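Side-chain contacts in pheromone cOB1/lipoprotein, YaeC family (Enterococcus faecalis, PDB 4EF1), which probably binds methionine as the substrate-binding lipoprotein of an uptake system and serves as precursor of the peptide pheromone cOB1: residues 86-91 and 119-124; 105-110 and 115-120; 97-102 and 169-174. One frame throughout, in Å; residues are numbered along the deposited sequence. Where two conformers were deposited one is given.

Interaction 1: residues 86-91 and 119-124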
loop_
_atom_site.group_PDB
_atom_site.type_symbol
_atom_site.label_atom_id
_atom_site.label_comp_id
_atom_site.label_asym_id
_atom_site.label_seq_id
_atom_site.Cartn_x
_atom_site.Cartn_y
_atom_site.Cartn_z
ATOM N N VAL A 86 -3.637 6.596 -1.725
ATOM C CA VAL A 86 -4.822 5.864 -1.316
ATOM C C VAL A 86 -6.087 6.745 -1.449
ATOM O O VAL A 86 -6.084 7.966 -1.213
ATOM C CB VAL A 86 -4.650 5.343 0.130
ATOM C CG1 VAL A 86 -4.696 6.507 1.124
ATOM C CG2 VAL A 86 -5.669 4.254 0.461
ATOM N N GLY A 87 -7.166 6.107 -1.868
ATOM C CA GLY A 87 -8.445 6.782 -2.009
ATOM C C GLY A 87 -9.567 6.323 -1.099
ATOM O O GLY A 87 -9.563 5.188 -0.587
ATOM N N LEU A 88 -10.522 7.233 -0.933
ATOM C CA LEU A 88 -11.809 6.961 -0.325
ATOM C C LEU A 88 -12.755 6.818 -1.507
ATOM O O LEU A 88 -12.741 7.662 -2.420
ATOM C CB LEU A 88 -12.294 8.093 0.597
ATOM C CG LEU A 88 -11.765 8.189 2.033
ATOM C CD1 LEU A 88 -12.151 9.568 2.577
ATOM C CD2 LEU A 88 -12.247 7.056 2.944
ATOM N N TYR A 89 -13.610 5.781 -1.447
ATOM C CA TYR A 89 -14.563 5.425 -2.520
ATOM C C TYR A 89 -15.985 5.308 -1.976
ATOM O O TYR A 89 -16.192 4.991 -0.810
ATOM C CB TYR A 89 -14.143 4.107 -3.156
ATOM C CG TYR A 89 -12.728 4.094 -3.719
ATOM C CD1 TYR A 89 -11.627 3.893 -2.902
ATOM C CD2 TYR A 89 -12.509 4.213 -5.091
ATOM C CE1 TYR A 89 -10.336 3.877 -3.413
ATOM C CE2 TYR A 89 -11.229 4.193 -5.626
ATOM C CZ TYR A 89 -10.148 4.020 -4.803
ATOM O OH TYR A 89 -8.879 3.997 -5.327
ATOM N N SER A 90 -16.964 5.628 -2.818
ATOM C CA SER A 90 -18.400 5.541 -2.467
ATOM C C SER A 90 -19.205 5.496 -3.738
ATOM O O SER A 90 -18.946 6.269 -4.625
ATOM C CB SER A 90 -18.843 6.768 -1.696
ATOM O OG SER A 90 -20.249 6.745 -1.375
ATOM N N LYS A 91 -20.180 4.604 -3.800
ATOM C CA LYS A 91 -21.109 4.596 -4.884
ATOM C C LYS A 91 -22.214 5.640 -4.669
ATOM O O LYS A 91 -22.760 6.141 -5.637
ATOM C CB LYS A 91 -21.725 3.201 -5.053
ATOM C CG LYS A 91 -20.752 2.122 -5.454
ATOM C CD LYS A 91 -21.503 0.825 -5.680
ATOM C CE LYS A 91 -20.662 -0.232 -6.353
ATOM N NZ LYS A 91 -21.568 -1.367 -6.617
ATOM N N THR A 119 -5.366 12.295 7.071
ATOM C CA THR A 119 -4.775 13.359 6.244
ATOM C C THR A 119 -5.734 13.717 5.091
ATOM O O THR A 119 -5.853 14.880 4.711
ATOM C CB THR A 119 -3.393 13.025 5.607
ATOM O OG1 THR A 119 -3.520 12.042 4.565
ATOM C CG2 THR A 119 -2.353 12.601 6.657
ATOM N N ILE A 120 -6.409 12.726 4.530
ATOM C CA ILE A 120 -7.376 13.016 3.440
ATOM C C ILE A 120 -8.504 13.957 3.987
ATOM O O ILE A 120 -8.782 14.988 3.417
ATOM C CB ILE A 120 -7.949 11.740 2.813
ATOM C CG1 ILE A 120 -6.883 11.019 1.980
ATOM C CG2 ILE A 120 -9.230 12.048 1.994
ATOM C CD1 ILE A 120 -7.253 9.597 1.626
ATOM N N LEU A 121 -9.094 13.587 5.127
ATOM C CA LEU A 121 -10.177 14.356 5.711
ATOM C C LEU A 121 -9.697 15.776 6.183
ATOM O O LEU A 121 -10.435 16.760 6.027
ATOM C CB LEU A 121 -10.861 13.573 6.846
ATOM C CG LEU A 121 -11.550 12.282 6.370
ATOM C CD1 LEU A 121 -11.939 11.420 7.555
ATOM C CD2 LEU A 121 -12.714 12.553 5.400
ATOM N N GLU A 122 -8.462 15.859 6.712
ATOM C CA GLU A 122 -7.838 17.152 7.030
ATOM C C GLU A 122 -7.643 18.027 5.773
ATOM O O GLU A 122 -8.003 19.214 5.776
ATOM C CB GLU A 122 -6.482 16.956 7.765
ATOM C CG GLU A 122 -5.819 18.252 8.206
ATOM C CD GLU A 122 -4.873 18.104 9.394
ATOM O OE1 GLU A 122 -4.033 17.213 9.372
ATOM O OE2 GLU A 122 -4.920 18.930 10.318
ATOM N N ASP A 123 -7.089 17.453 4.698
ATOM C CA ASP A 123 -6.902 18.203 3.435
ATOM C C ASP A 123 -8.230 18.743 2.924
ATOM O O ASP A 123 -8.289 19.868 2.441
ATOM C CB ASP A 123 -6.295 17.341 2.326
ATOM C CG ASP A 123 -4.890 16.881 2.622
ATOM O OD1 ASP A 123 -4.208 17.461 3.492
ATOM O OD2 ASP A 123 -4.492 15.907 1.944
ATOM N N ALA A 124 -9.296 17.955 3.079
ATOM C CA ALA A 124 -10.654 18.365 2.698
ATOM C C ALA A 124 -11.290 19.386 3.652
ATOM O O ALA A 124 -12.400 19.847 3.406
ATOM C CB ALA A 124 -11.577 17.149 2.628
#
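Ile120 is the first residue of 119-124 to meet 86-91, and its two branches touch different partners. The CD1 methyl comes up to the backbone of Val86, with Ile120 CD1 3.5 Å from Val86 O. The two side chains cross at a slant, with Ile120 CD1 4.0 Å from Val86 CG1. Chi1 of Ile120 (-71°) sets CG2 anti to the backbone N, where it meets Leu88. An extended chi2 (165°) carries CD1 out to Val86. Ile120 CG2 lies 3.9 Å from Leu88 CD1, and these two side chains run past each other in opposite directions.

Leu121 comes next. Its CB does not point at the strand, but the end of the side chain comes nearer and meets Leu88 at about a right angle. Leu121 CD2 is 4.1 Å from Leu88 CD1. One methyl of Leu88 therefore touches two successive residues of the helix.

No hydrogen bond joins the two segments, and all four touching residues are buried. Within the helix, Ala124 N donates to Ile120 O at 3.0 Å. Leu174 of strand 172-175 packs on Val86, Leu88 and Ile120, so the helix rests on more than one strand. The arrangement is an apolar helix-on-sheet layer in one domain of a two-domain fold of the periplasmic binding protein type 2 class.

Interaction 2: residues 105-110 and 115-120. With MSE (selenomethionine), chain C.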
loop_
_atom_site.group_PDB
_atom_site.type_symbol
_atom_site.label_atom_id
_atom_site.label_comp_id
_atom_site.label_asym_id
_atom_site.label_seq_id
_atom_site.Cartn_x
_atom_site.Cartn_y
_atom_site.Cartn_z
ATOM N N ILE A 105 -17.342 6.256 8.147
ATOM C CA ILE A 105 -16.289 6.055 7.177
ATOM C C ILE A 105 -15.643 4.729 7.563
ATOM O O ILE A 105 -15.289 4.515 8.737
ATOM C CB ILE A 105 -15.263 7.215 7.212
ATOM C CG1 ILE A 105 -15.939 8.572 6.993
ATOM C CG2 ILE A 105 -14.130 6.999 6.183
ATOM C CD1 ILE A 105 -16.630 8.750 5.656
ATOM N N TYR A 106 -15.560 3.818 6.599
ATOM C CA TYR A 106 -14.990 2.481 6.785
ATOM C C TYR A 106 -13.542 2.433 6.312
ATOM O O TYR A 106 -13.233 2.828 5.178
ATOM C CB TYR A 106 -15.789 1.395 6.028
ATOM C CG TYR A 106 -17.032 0.938 6.741
ATOM C CD1 TYR A 106 -18.128 1.782 6.852
ATOM C CD2 TYR A 106 -17.127 -0.360 7.326
ATOM C CE1 TYR A 106 -19.272 1.366 7.505
ATOM C CE2 TYR A 106 -18.267 -0.752 8.003
ATOM C CZ TYR A 106 -19.338 0.103 8.066
ATOM O OH TYR A 106 -20.483 -0.283 8.720
ATOM N N VAL A 107 -12.669 2.025 7.237
ATOM C CA VAL A 107 -11.239 1.878 6.961
ATOM C C VAL A 107 -10.836 0.488 7.455
ATOM O O VAL A 107 -11.544 -0.114 8.286
ATOM C CB VAL A 107 -10.386 2.993 7.611
ATOM C CG1 VAL A 107 -10.831 4.370 7.126
ATOM C CG2 VAL A 107 -10.399 2.887 9.131
ATOM N N SER A 108 -9.743 -0.072 6.924
ATOM C CA SER A 108 -9.306 -1.398 7.393
ATOM C C SER A 108 -8.796 -1.353 8.853
ATOM O O SER A 108 -8.620 -0.284 9.426
ATOM C CB SER A 108 -8.211 -1.996 6.503
ATOM O OG SER A 108 -6.953 -1.505 6.877
ATOM N N SER A 109 -8.561 -2.524 9.430
ATOM C CA SER A 109 -7.973 -2.665 10.766
ATOM C C SER A 109 -6.458 -2.403 10.819
ATOM O O SER A 109 -5.867 -2.482 11.901
ATOM C CB SER A 109 -8.235 -4.091 11.269
ATOM O OG SER A 109 -7.740 -5.014 10.300
ATOM N N SER A 110 -5.836 -2.099 9.683
ATOM C CA SER A 110 -4.406 -1.881 9.610
ATOM C C SER A 110 -4.112 -0.466 10.101
ATOM O O SER A 110 -4.322 0.505 9.383
ATOM C CB SER A 110 -3.861 -2.114 8.194
ATOM O OG SER A 110 -2.440 -1.944 8.127
ATOM N N PRO A 115 -3.542 7.084 9.645
ATOM C CA PRO A 115 -3.166 8.459 9.370
ATOM C C PRO A 115 -3.494 8.986 7.963
ATOM O O PRO A 115 -3.611 10.207 7.780
ATOM C CB PRO A 115 -1.652 8.458 9.591
ATOM C CG PRO A 115 -1.403 7.371 10.595
ATOM C CD PRO A 115 -2.382 6.307 10.152
ATOM N N ARG A 116 -3.586 8.083 7.008
ATOM C CA ARG A 116 -3.855 8.410 5.620
ATOM C C ARG A 116 -5.301 8.889 5.401
ATOM O O ARG A 116 -5.517 9.851 4.693
ATOM C CB ARG A 116 -3.540 7.209 4.745
ATOM C CG ARG A 116 -2.129 6.632 4.917
ATOM C CD ARG A 116 -1.818 5.435 4.063
ATOM N NE ARG A 116 -1.480 5.740 2.667
ATOM C CZ ARG A 116 -1.232 4.813 1.750
ATOM N NH1 ARG A 116 -1.193 3.518 2.088
ATOM N NH2 ARG A 116 -0.932 5.176 0.519
ATOM N N VAL A 117 -6.286 8.208 5.980
ATOM C CA VAL A 117 -7.670 8.686 5.915
ATOM C C VAL A 117 -7.793 9.996 6.703
ATOM O O VAL A 117 -8.498 10.918 6.274
ATOM C CB VAL A 117 -8.705 7.641 6.399
ATOM C CG1 VAL A 117 -8.676 7.537 7.929
ATOM C CG2 VAL A 117 -10.112 8.014 5.895
ATOM N N LEU A 118 -7.081 10.095 7.843
ATOM C CA LEU A 118 -7.071 11.318 8.628
ATOM C C LEU A 118 -6.477 12.512 7.820
ATOM O O LEU A 118 -7.055 13.601 7.872
ATOM C CB LEU A 118 -6.328 11.116 9.964
ATOM C CG LEU A 118 -6.990 10.183 10.996
ATOM C CD1 LEU A 118 -6.182 10.088 12.277
ATOM C CD2 LEU A 118 -8.387 10.655 11.339
ATOM N N THR A 119 -5.366 12.295 7.071
ATOM C CA THR A 119 -4.775 13.359 6.244
ATOM C C THR A 119 -5.734 13.717 5.091
ATOM O O THR A 119 -5.853 14.880 4.711
ATOM C CB THR A 119 -3.393 13.025 5.607
ATOM O OG1 THR A 119 -3.520 12.042 4.565
ATOM C CG2 THR A 119 -2.353 12.601 6.657
ATOM N N ILE A 120 -6.409 12.726 4.530
ATOM C CA ILE A 120 -7.376 13.016 3.440
ATOM C C ILE A 120 -8.504 13.957 3.987
ATOM O O ILE A 120 -8.782 14.988 3.417
ATOM C CB ILE A 120 -7.949 11.740 2.813
ATOM C CG1 ILE A 120 -6.883 11.019 1.980
ATOM C CG2 ILE A 120 -9.230 12.048 1.994
ATOM C CD1 ILE A 120 -7.253 9.597 1.626
HETATM N N MSE C 301 -0.010 -1.606 -1.501
HETATM C CA MSE C 301 -0.506 -1.056 -0.177
HETATM C C MSE C 301 -0.476 0.474 -0.119
HETATM O O MSE C 301 0.512 1.087 -0.550
HETATM O OXT MSE C 301 -1.413 1.109 0.437
HETATM C CB MSE C 301 0.249 -1.655 1.010
HETATM C CG MSE C 301 -0.300 -1.284 2.393
HETATM SE SE MSE C 301 0.898 -1.865 3.781
HETATM C CE MSE C 301 0.679 -3.838 3.623
#
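Val107 and Val117 form the tight part of this contact. Their side chains meet at about a right angle. Val107 CG1 sits against the fork of Val117, 3.9 Å from both Val117 CG1 and Val117 CG2. On Val117, CG2 stands anti to the backbone N and CG1 lies between N and the carbonyl carbon (chi1 75°), which offers both methyls to the strand. Ile105 adds a lighter touch, with its CG2 4.2 Å from Val117 CG2. All three residues are buried. Leu174 of the adjacent strand 172-175 and Leu88 of strand 87-89, one further on, pack on Val117 as well.

The other end is loose. Ser108, Ser109 and Ser110 make no contact with 115-120, and Ser109 is partly exposed. Ser108 OG accepts from Ser110 N at 3.1 Å, which makes an ST turn. On the helix, partly exposed Thr119 turns its hydroxyl back: OG1 donates to Arg116 O at 3.0 Å. Ile120 N reaches that carbonyl oxygen from the same face, so two donors share it.

Arg116 leaves the strand alone and turns to the ligand. Its chain bends at chi3 (79°), and Arg116 NH1 donates to OXT of the bound selenomethionine at 2.9 Å with an N-H...O angle of 152°. The carboxylate meets the edge of the guanidinium. Salt bridges from NE to Glu195 and from NH1 to Asp113 restrict its rotation. Asn176, Asn203 and Glu84 also bind the ligand. The helix packed by these valines also carries the arginine that hydrogen-bonds the ligand carboxylate, consistent with recognition of a free amino acid.

Interaction 3: residues 97-102 and 169-174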
loop_
_atom_site.group_PDB
_atom_site.type_symbol
_atom_site.label_atom_id
_atom_site.label_comp_id
_atom_site.label_asym_id
_atom_site.label_seq_id
_atom_site.Cartn_x
_atom_site.Cartn_y
_atom_site.Cartn_z
ATOM N N GLN A 97 -17.986 16.526 0.641
ATOM C CA GLN A 97 -18.876 17.588 1.161
ATOM C C GLN A 97 -20.364 17.195 1.205
ATOM O O GLN A 97 -21.127 17.716 2.041
ATOM C CB GLN A 97 -18.701 18.911 0.387
ATOM C CG GLN A 97 -17.292 19.489 0.377
ATOM C CD GLN A 97 -16.697 19.718 1.780
ATOM O OE1 GLN A 97 -17.373 20.206 2.690
ATOM N NE2 GLN A 97 -15.410 19.381 1.940
ATOM N N GLU A 98 -20.752 16.264 0.335
ATOM C CA GLU A 98 -22.110 15.691 0.278
ATOM C C GLU A 98 -22.419 14.712 1.393
ATOM O O GLU A 98 -23.572 14.434 1.637
ATOM C CB GLU A 98 -22.335 14.908 -1.038
ATOM C CG GLU A 98 -22.562 15.749 -2.283
ATOM C CD GLU A 98 -22.555 14.913 -3.562
ATOM O OE1 GLU A 98 -22.396 13.672 -3.496
ATOM O OE2 GLU A 98 -22.725 15.497 -4.646
ATOM N N ILE A 99 -21.398 14.156 2.041
ATOM C CA ILE A 99 -21.592 13.166 3.121
ATOM C C ILE A 99 -22.413 13.742 4.304
ATOM O O ILE A 99 -22.086 14.819 4.830
ATOM C CB ILE A 99 -20.214 12.579 3.586
ATOM C CG1 ILE A 99 -19.638 11.666 2.502
ATOM C CG2 ILE A 99 -20.294 11.808 4.869
ATOM C CD1 ILE A 99 -18.211 11.217 2.735
ATOM N N PRO A 100 -23.505 13.047 4.697
ATOM C CA PRO A 100 -24.306 13.517 5.811
ATOM C C PRO A 100 -23.560 13.522 7.122
ATOM O O PRO A 100 -22.665 12.697 7.335
ATOM C CB PRO A 100 -25.467 12.520 5.853
ATOM C CG PRO A 100 -25.573 11.991 4.453
ATOM C CD PRO A 100 -24.167 11.956 3.952
ATOM N N ASP A 101 -23.956 14.408 8.020
ATOM C CA ASP A 101 -23.390 14.409 9.355
ATOM C C ASP A 101 -23.640 13.050 10.019
ATOM O O ASP A 101 -24.674 12.407 9.789
ATOM C CB ASP A 101 -23.970 15.504 10.246
ATOM C CG ASP A 101 -23.509 16.919 9.864
ATOM O OD1 ASP A 101 -22.850 17.107 8.798
ATOM O OD2 ASP A 101 -23.825 17.825 10.671
ATOM N N GLY A 102 -22.688 12.606 10.812
ATOM C CA GLY A 102 -22.816 11.334 11.491
ATOM C C GLY A 102 -22.637 10.093 10.655
ATOM O O GLY A 102 -22.874 8.990 11.147
ATOM N N GLU A 169 -21.708 -0.314 2.098
ATOM C CA GLU A 169 -21.666 -0.202 3.562
ATOM C C GLU A 169 -20.907 1.052 3.941
ATOM O O GLU A 169 -19.799 1.258 3.507
ATOM C CB GLU A 169 -20.996 -1.407 4.218
ATOM C CG GLU A 169 -21.827 -2.679 4.157
ATOM C CD GLU A 169 -21.599 -3.591 5.355
ATOM O OE1 GLU A 169 -21.418 -3.083 6.497
ATOM O OE2 GLU A 169 -21.605 -4.832 5.149
ATOM N N GLY A 170 -21.531 1.899 4.746
ATOM C CA GLY A 170 -20.957 3.190 5.118
ATOM C C GLY A 170 -21.073 4.233 4.026
ATOM O O GLY A 170 -21.402 3.905 2.864
ATOM N N ALA A 171 -20.778 5.483 4.379
ATOM C CA ALA A 171 -20.834 6.590 3.394
ATOM C C ALA A 171 -19.626 6.557 2.431
ATOM O O ALA A 171 -19.740 6.990 1.259
ATOM C CB ALA A 171 -20.915 7.948 4.078
ATOM N N ALA A 172 -18.497 6.034 2.909
ATOM C CA ALA A 172 -17.279 5.919 2.073
ATOM C C ALA A 172 -16.326 4.887 2.689
ATOM O O ALA A 172 -16.401 4.608 3.891
ATOM C CB ALA A 172 -16.593 7.270 1.904
ATOM N N VAL A 173 -15.446 4.338 1.844
ATOM C CA VAL A 173 -14.575 3.223 2.186
ATOM C C VAL A 173 -13.125 3.561 1.745
ATOM O O VAL A 173 -12.930 3.943 0.602
ATOM C CB VAL A 173 -15.068 1.910 1.491
ATOM C CG1 VAL A 173 -14.246 0.676 1.908
ATOM C CG2 VAL A 173 -16.546 1.628 1.829
ATOM N N LEU A 174 -12.133 3.468 2.648
ATOM C CA LEU A 174 -10.691 3.563 2.247
ATOM C C LEU A 174 -10.222 2.198 1.696
ATOM O O LEU A 174 -10.305 1.207 2.401
ATOM C CB LEU A 174 -9.813 3.946 3.442
ATOM C CG LEU A 174 -8.374 4.443 3.159
ATOM C CD1 LEU A 174 -8.363 5.902 2.641
ATOM C CD2 LEU A 174 -7.535 4.292 4.414
#
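The backbones of 97-102 and 169-174 come nearest at Ile99 and Ala171, whose CA atoms are 6.6 Å apart. Segment 97-102 is irregular. It belongs to the connection between strands 87-89 and 104-108 of the five-stranded mixed sheet in this binding-protein fold. Segment 169-174 leads into strand 172-175, which lies between those two strands. Strands 87-89 and 104-108 run antiparallel on the two sides of it, and their connection passes its end.

Ala171 has a helical backbone (phi -75°, psi -29°), whereas Ala172 is extended. This change of direction lets two successive residues both point their CB atoms toward the loop. Ile99 answers with one branch for each alanine. Its chi1 puts CG2 anti to the backbone N, and chi2 near 170° extends the other branch to CD1. Ile99 CG2 touches Ala171 CB at 4.0 Å.

No hydrogen bond joins the segments; the contact is made by apolar side chains. Polar atoms nearby turn elsewhere: Ile99 O accepts from Lys148 NZ, and Ala171 O from the hydroxyl of Ser90. Ile105 of strand 104-108 packs on both Ile99 and Ala172, and Leu150 adds to the cover of Ile99. The longer branch of Ile99 ends at CD1, 4.3 Å from Ala172 CB.

How the interactions relate
Interactions 1 and 2 lie on the same helix, 114-123, with centres about 8 Å apart. Leu88 joins them: its CD2 is 3.7 Å from Ile105 CG2 and 3.8 Å from Val117 CG2. Val86 also links interaction 1 to the pocket, since Val86 CG1 lies 3.6 Å from Arg116 NE and its side chain is about 5 Å from the ligand. Interaction 3 holds no pocket residue. It reaches interaction 1, about 10 Å away between centres, through strand pairing in which Tyr89 O lies 2.8 Å from Val173 N. Sheet pairing also ties it to interaction 2, with Tyr106 O 2.8 Å from Leu174 N.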